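Local coordinates for protein lysine cyclodeaminase (Streptomyces pristinaespiralis, PDB 5YU3) that converts L-lysine to L-pipecolic acid with loss of ammonia, using a bound NAD cofactor, and also recognises L-ornithine, at residues R43-L48 and T302-E307. Sequence-based numbering, arbitrary orientation.
Sequences RHLSPL and TGFAFE. With NAD (nicotinamide-adenine-dinucleotide), chain F; PRO (proline), chain G.
Ser46 OG is gripped from two directions: it accepts a hydrogen bond from Phe306 N in the first turn of helix 305-321, 2.9 Å long and bent to 134° at the hydrogen, and it is hydrogen-bonded to His67 ND1 of strand 60-69. With OG turned anti to its own carbonyl carbon (chi1 -44°), the hydroxyl reaches the backbone at Ala305 and Phe306, OG lying 3.9 Å from the methyl CB of Ala305. Ser46 OG also lies at the edge of the Phe304 ring, near its plane, 3.6 Å from Phe304 CD2. The Leu45 side chain runs at about a right angle to that of Phe304, and its CD2 methyl meets CE2 of Phe304 obliquely at 3.6 Å. CG of Glu307 rests over one face of the ring, 3.7 Å above its plane and shifted toward the rim. Phe306, its CG anti to the backbone N (chi1 -179°), carries its ring out to Arg43, whose aliphatic CD lies 3.8 Å from Phe306 CZ; the guanidinium goes on to salt bridges with Glu37 and Glu69. Without the Ser46 hydroxyl, as with an alanine at this position, Phe306 N and His67 ND1 would probably lose the partner they share, and the loop would be held less firmly against the first turn of helix 305-321. Glu307 N is hydrogen-bonded to Phe304 O, while OE1 of Glu307 weakly accepts Phe304 N. Just upstream, Gly303 CA comes within 3.2 Å of O7N on the NAD nicotinamide amide, and Thr302 O weakly accepts a hydrogen bond from the nitrogen of the bound proline. The loop between helix 20-39 and strand 50-54 thus packs on the segment leading from parallel-sheet strand 297-300 through the proline and nicotinamide pocket into helix 305-321, in the two-domain fold of the ornithine cyclodeaminase/mu-crystallin family.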
ATOM      1  N   ARG A  43      21.882  -6.401   1.164  1.00 31.05           N
ATOM      2  CA  ARG A  43      20.477  -6.047   1.065  1.00 28.08           C
ATOM      3  C   ARG A  43      20.288  -4.735   1.810  1.00 30.10           C
ATOM      4  O   ARG A  43      21.206  -4.233   2.460  1.00 27.25           O
ATOM      5  CB  ARG A  43      19.567  -7.138   1.642  1.00 28.41           C
ATOM      6  CG  ARG A  43      19.476  -8.382   0.789  1.00 33.84           C
ATOM      7  CD  ARG A  43      18.579  -9.420   1.428  1.00 35.04           C
ATOM      8  NE  ARG A  43      18.837 -10.739   0.862  1.00 43.94           N
ATOM      9  CZ  ARG A  43      18.223 -11.217  -0.213  1.00 43.40           C
ATOM     10  NH1 ARG A  43      17.310 -10.485  -0.827  1.00 47.35           N
ATOM     11  NH2 ARG A  43      18.518 -12.424  -0.674  1.00 44.22           N
ATOM     12  N   HIS A  44      19.083  -4.177   1.737  1.00 28.75           N
ATOM     13  CA  HIS A  44      18.881  -2.836   2.260  1.00 28.62           C
ATOM     14  C   HIS A  44      17.605  -2.760   3.080  1.00 27.64           C
ATOM     15  O   HIS A  44      16.622  -3.447   2.792  1.00 23.18           O
ATOM     16  CB  HIS A  44      18.879  -1.826   1.108  1.00 31.22           C
ATOM     17  CG  HIS A  44      20.105  -1.921   0.256  1.00 34.43           C
ATOM     18  ND1 HIS A  44      21.328  -1.426   0.660  1.00 41.15           N
ATOM     19  CD2 HIS A  44      20.318  -2.512  -0.943  1.00 39.51           C
ATOM     20  CE1 HIS A  44      22.233  -1.679  -0.269  1.00 39.38           C
ATOM     21  NE2 HIS A  44      21.647  -2.342  -1.250  1.00 40.98           N
ATOM     22  N   LEU A  45      17.646  -1.924   4.118  1.00 22.46           N
ATOM     23  CA  LEU A  45      16.465  -1.650   4.925  1.00 20.39           C
ATOM     24  C   LEU A  45      15.319  -1.196   4.042  1.00 21.03           C
ATOM     25  O   LEU A  45      15.517  -0.448   3.081  1.00 21.11           O
ATOM     26  CB  LEU A  45      16.750  -0.559   5.960  1.00 24.22           C
ATOM     27  CG  LEU A  45      17.407  -0.883   7.294  1.00 27.39           C
ATOM     28  CD1 LEU A  45      17.505   0.415   8.094  1.00 20.81           C
ATOM     29  CD2 LEU A  45      16.608  -1.943   8.052  1.00 18.46           C
ATOM     30  N   SER A  46      14.114  -1.644   4.390  1.00 18.92           N
ATOM     31  CA  SER A  46      12.912  -1.200   3.702  1.00 19.46           C
ATOM     32  C   SER A  46      12.724   0.306   3.886  1.00 24.06           C
ATOM     33  O   SER A  46      13.133   0.873   4.903  1.00 22.45           O
ATOM     34  CB  SER A  46      11.700  -1.956   4.240  1.00 18.97           C
ATOM     35  OG  SER A  46      12.026  -3.335   4.369  1.00 16.15           O
ATOM     36  N   PRO A  47      12.114   0.983   2.919  1.00 22.10           N
ATOM     37  CA  PRO A  47      11.785   2.396   3.123  1.00 26.61           C
ATOM     38  C   PRO A  47      10.845   2.556   4.306  1.00 27.34           C
ATOM     39  O   PRO A  47      10.206   1.603   4.758  1.00 24.19           O
ATOM     40  CB  PRO A  47      11.114   2.802   1.811  1.00 27.78           C
ATOM     41  CG  PRO A  47      10.733   1.383   1.154  1.00 25.51           C
ATOM     42  CD  PRO A  47      11.652   0.541   1.554  1.00 23.30           C
ATOM     43  N   LEU A  48      10.778   3.781   4.825  1.00 25.75           N
ATOM     44  CA  LEU A  48       9.835   4.083   5.894  1.00 25.26           C
ATOM     45  C   LEU A  48       8.429   3.689   5.472  1.00 26.57           C
ATOM     46  O   LEU A  48       8.018   3.931   4.337  1.00 28.06           O
ATOM     47  CB  LEU A  48       9.854   5.576   6.232  1.00 27.34           C
ATOM     48  CG  LEU A  48      11.032   6.176   6.985  1.00 36.46           C
ATOM     49  CD1 LEU A  48      10.803   7.678   7.174  1.00 37.11           C
ATOM     50  CD2 LEU A  48      11.194   5.485   8.318  1.00 33.17           C
ATOM     51  N   THR A 302      10.105  -1.866  15.848  1.00 15.75           N
ATOM     52  CA  THR A 302       8.975  -1.233  15.188  1.00 14.58           C
ATOM     53  C   THR A 302       8.377  -2.088  14.088  1.00 17.25           C
ATOM     54  O   THR A 302       7.220  -1.853  13.712  1.00 17.32           O
ATOM     55  CB  THR A 302       9.380   0.125  14.583  1.00 17.24           C
ATOM     56  OG1 THR A 302      10.377  -0.081  13.570  1.00 17.56           O
ATOM     57  CG2 THR A 302       9.932   1.040  15.674  1.00 18.27           C
ATOM     58  N   GLY A 303       9.119  -3.080  13.589  1.00 16.36           N
ATOM     59  CA  GLY A 303       8.679  -3.919  12.486  1.00 17.72           C
ATOM     60  C   GLY A 303       8.989  -3.255  11.162  1.00 17.12           C
ATOM     61  O   GLY A 303       8.789  -2.046  11.015  1.00 19.78           O
ATOM     62  N   PHE A 304       9.507  -4.004  10.197  1.00 17.13           N
ATOM     63  CA  PHE A 304       9.676  -3.414   8.883  1.00 15.42           C
ATOM     64  C   PHE A 304       9.455  -4.487   7.827  1.00 17.53           C
ATOM     65  O   PHE A 304       9.537  -5.693   8.095  1.00 15.44           O
ATOM     66  CB  PHE A 304      11.037  -2.678   8.737  1.00 14.37           C
ATOM     67  CG  PHE A 304      12.263  -3.543   8.867  1.00 15.63           C
ATOM     68  CD1 PHE A 304      12.677  -4.031  10.109  1.00 15.79           C
ATOM     69  CD2 PHE A 304      13.054  -3.806   7.756  1.00 15.64           C
ATOM     70  CE1 PHE A 304      13.824  -4.800  10.226  1.00 15.15           C
ATOM     71  CE2 PHE A 304      14.211  -4.579   7.864  1.00 16.18           C
ATOM     72  CZ  PHE A 304      14.597  -5.075   9.105  1.00 16.12           C
ATOM     73  N   ALA A 305       9.135  -4.019   6.617  1.00 14.08           N
ATOM     74  CA  ALA A 305       8.546  -4.886   5.601  1.00 16.29           C
ATOM     75  C   ALA A 305       9.467  -6.031   5.186  1.00 16.79           C
ATOM     76  O   ALA A 305       8.977  -7.090   4.780  1.00 16.72           O
ATOM     77  CB  ALA A 305       8.151  -4.040   4.387  1.00 16.04           C
ATOM     78  N   PHE A 306      10.791  -5.841   5.242  1.00 16.61           N
ATOM     79  CA  PHE A 306      11.718  -6.937   4.953  1.00 17.70           C
ATOM     80  C   PHE A 306      11.406  -8.161   5.805  1.00 17.86           C
ATOM     81  O   PHE A 306      11.508  -9.295   5.330  1.00 15.45           O
ATOM     82  CB  PHE A 306      13.160  -6.478   5.194  1.00 15.90           C
ATOM     83  CG  PHE A 306      14.211  -7.518   4.896  1.00 20.74           C
ATOM     84  CD1 PHE A 306      14.365  -8.034   3.621  1.00 23.70           C
ATOM     85  CD2 PHE A 306      15.075  -7.948   5.897  1.00 25.26           C
ATOM     86  CE1 PHE A 306      15.354  -8.975   3.346  1.00 31.40           C
ATOM     87  CE2 PHE A 306      16.062  -8.884   5.630  1.00 23.40           C
ATOM     88  CZ  PHE A 306      16.204  -9.394   4.349  1.00 26.68           C
ATOM     89  N   GLU A 307      11.038  -7.952   7.071  1.00 15.40           N
ATOM     90  CA  GLU A 307      10.711  -9.089   7.928  1.00 15.33           C
ATOM     91  C   GLU A 307       9.483  -9.821   7.410  1.00 15.94           C
ATOM     92  O   GLU A 307       9.423 -11.054   7.450  1.00 14.84           O
ATOM     93  CB  GLU A 307      10.478  -8.633   9.364  1.00 15.02           C
ATOM     94  CG  GLU A 307      11.663  -7.872   9.972  1.00 13.98           C
ATOM     95  CD  GLU A 307      11.357  -7.296  11.347  1.00 16.42           C
ATOM     96  OE1 GLU A 307      10.193  -6.940  11.607  1.00 18.03           O
ATOM     97  OE2 GLU A 307      12.295  -7.202  12.176  1.00 18.04           O
TER
HETATM   98  PA  NAD F 402      -3.373  -6.689  21.704  1.00 17.23           P
HETATM   99  O1A NAD F 402      -4.535  -5.746  21.718  1.00 14.49           O
HETATM  100  O2A NAD F 402      -3.592  -8.153  21.376  1.00 17.31           O
HETATM  101  O5B NAD F 402      -2.695  -6.671  23.163  1.00 16.86           O
HETATM  102  C5B NAD F 402      -2.275  -5.429  23.741  1.00 15.14           C
HETATM  103  C4B NAD F 402      -2.440  -5.579  25.247  1.00 18.06           C
HETATM  104  O4B NAD F 402      -1.873  -4.440  25.898  1.00 17.93           O
HETATM  105  C3B NAD F 402      -3.915  -5.611  25.656  1.00 16.62           C
HETATM  106  O3B NAD F 402      -4.211  -6.845  26.347  1.00 19.53           O
HETATM  107  C2B NAD F 402      -4.066  -4.410  26.575  1.00 17.75           C
HETATM  108  O2B NAD F 402      -4.955  -4.625  27.669  1.00 20.57           O
HETATM  109  C1B NAD F 402      -2.650  -4.223  27.071  1.00 18.05           C
HETATM  110  N9A NAD F 402      -2.309  -2.892  27.617  1.00 17.83           N
HETATM  111  C8A NAD F 402      -2.739  -1.676  27.208  1.00 19.93           C
HETATM  112  N7A NAD F 402      -2.164  -0.690  27.968  1.00 17.46           N
HETATM  113  C5A NAD F 402      -1.354  -1.299  28.866  1.00 17.36           C
HETATM  114  C6A NAD F 402      -0.458  -0.888  29.963  1.00 17.08           C
HETATM  115  N6A NAD F 402      -0.285   0.421  30.265  1.00 19.49           N
HETATM  116  N1A NAD F 402       0.204  -1.859  30.632  1.00 18.69           N
HETATM  117  C2A NAD F 402       0.065  -3.171  30.363  1.00 19.09           C
HETATM  118  N3A NAD F 402      -0.745  -3.622  29.391  1.00 17.27           N
HETATM  119  C4A NAD F 402      -1.456  -2.747  28.628  1.00 18.51           C
HETATM  120  O3  NAD F 402      -2.275  -6.071  20.678  1.00 15.95           O
HETATM  121  PN  NAD F 402      -0.935  -6.771  20.152  1.00 15.48           P
HETATM  122  O1N NAD F 402      -0.367  -7.622  21.264  1.00 15.26           O
HETATM  123  O2N NAD F 402      -1.229  -7.382  18.798  1.00 14.77           O
HETATM  124  O5D NAD F 402       0.022  -5.502  19.879  1.00 15.95           O
HETATM  125  C5D NAD F 402       0.629  -4.811  20.973  1.00 17.58           C
HETATM  126  C4D NAD F 402       1.548  -3.722  20.420  1.00 13.84           C
HETATM  127  O4D NAD F 402       2.541  -4.306  19.577  1.00 15.61           O
HETATM  128  C3D NAD F 402       0.796  -2.729  19.550  1.00 17.91           C
HETATM  129  O3D NAD F 402       1.356  -1.415  19.761  1.00 17.09           O
HETATM  130  C2D NAD F 402       1.140  -3.170  18.144  1.00 15.50           C
HETATM  131  O2D NAD F 402       0.963  -2.133  17.169  1.00 16.79           O
HETATM  132  C1D NAD F 402       2.584  -3.577  18.348  1.00 16.39           C
HETATM  133  N1N NAD F 402       3.148  -4.418  17.300  1.00 15.63           N
HETATM  134  C2N NAD F 402       4.452  -4.280  17.025  1.00 16.08           C
HETATM  135  C3N NAD F 402       5.060  -5.043  16.038  1.00 16.30           C
HETATM  136  C7N NAD F 402       6.519  -4.862  15.784  1.00 16.72           C
HETATM  137  O7N NAD F 402       7.029  -5.336  14.789  1.00 15.43           O
HETATM  138  N7N NAD F 402       7.249  -4.207  16.704  1.00 14.79           N
HETATM  139  C4N NAD F 402       4.314  -5.999  15.343  1.00 17.82           C
HETATM  140  C5N NAD F 402       2.967  -6.138  15.674  1.00 15.91           C
HETATM  141  C6N NAD F 402       2.399  -5.340  16.669  1.00 16.73           C
HETATM  142  N   PRO G 403       3.767  -2.229  13.528  1.00 27.81           N
HETATM  143  CA  PRO G 403       3.053  -3.502  12.982  1.00 32.93           C
HETATM  144  C   PRO G 403       3.928  -4.190  11.898  1.00 24.76           C
HETATM  145  O   PRO G 403       3.296  -4.994  11.190  1.00 24.80           O
HETATM  146  CB  PRO G 403       1.946  -3.044  12.533  1.00 27.65           C
HETATM  147  CG  PRO G 403       1.570  -1.879  13.587  1.00 30.30           C
HETATM  148  CD  PRO G 403       2.640  -1.634  14.274  1.00 26.46           C
HETATM  149  OXT PRO G 403       5.190  -4.003  11.758  1.00 20.56           O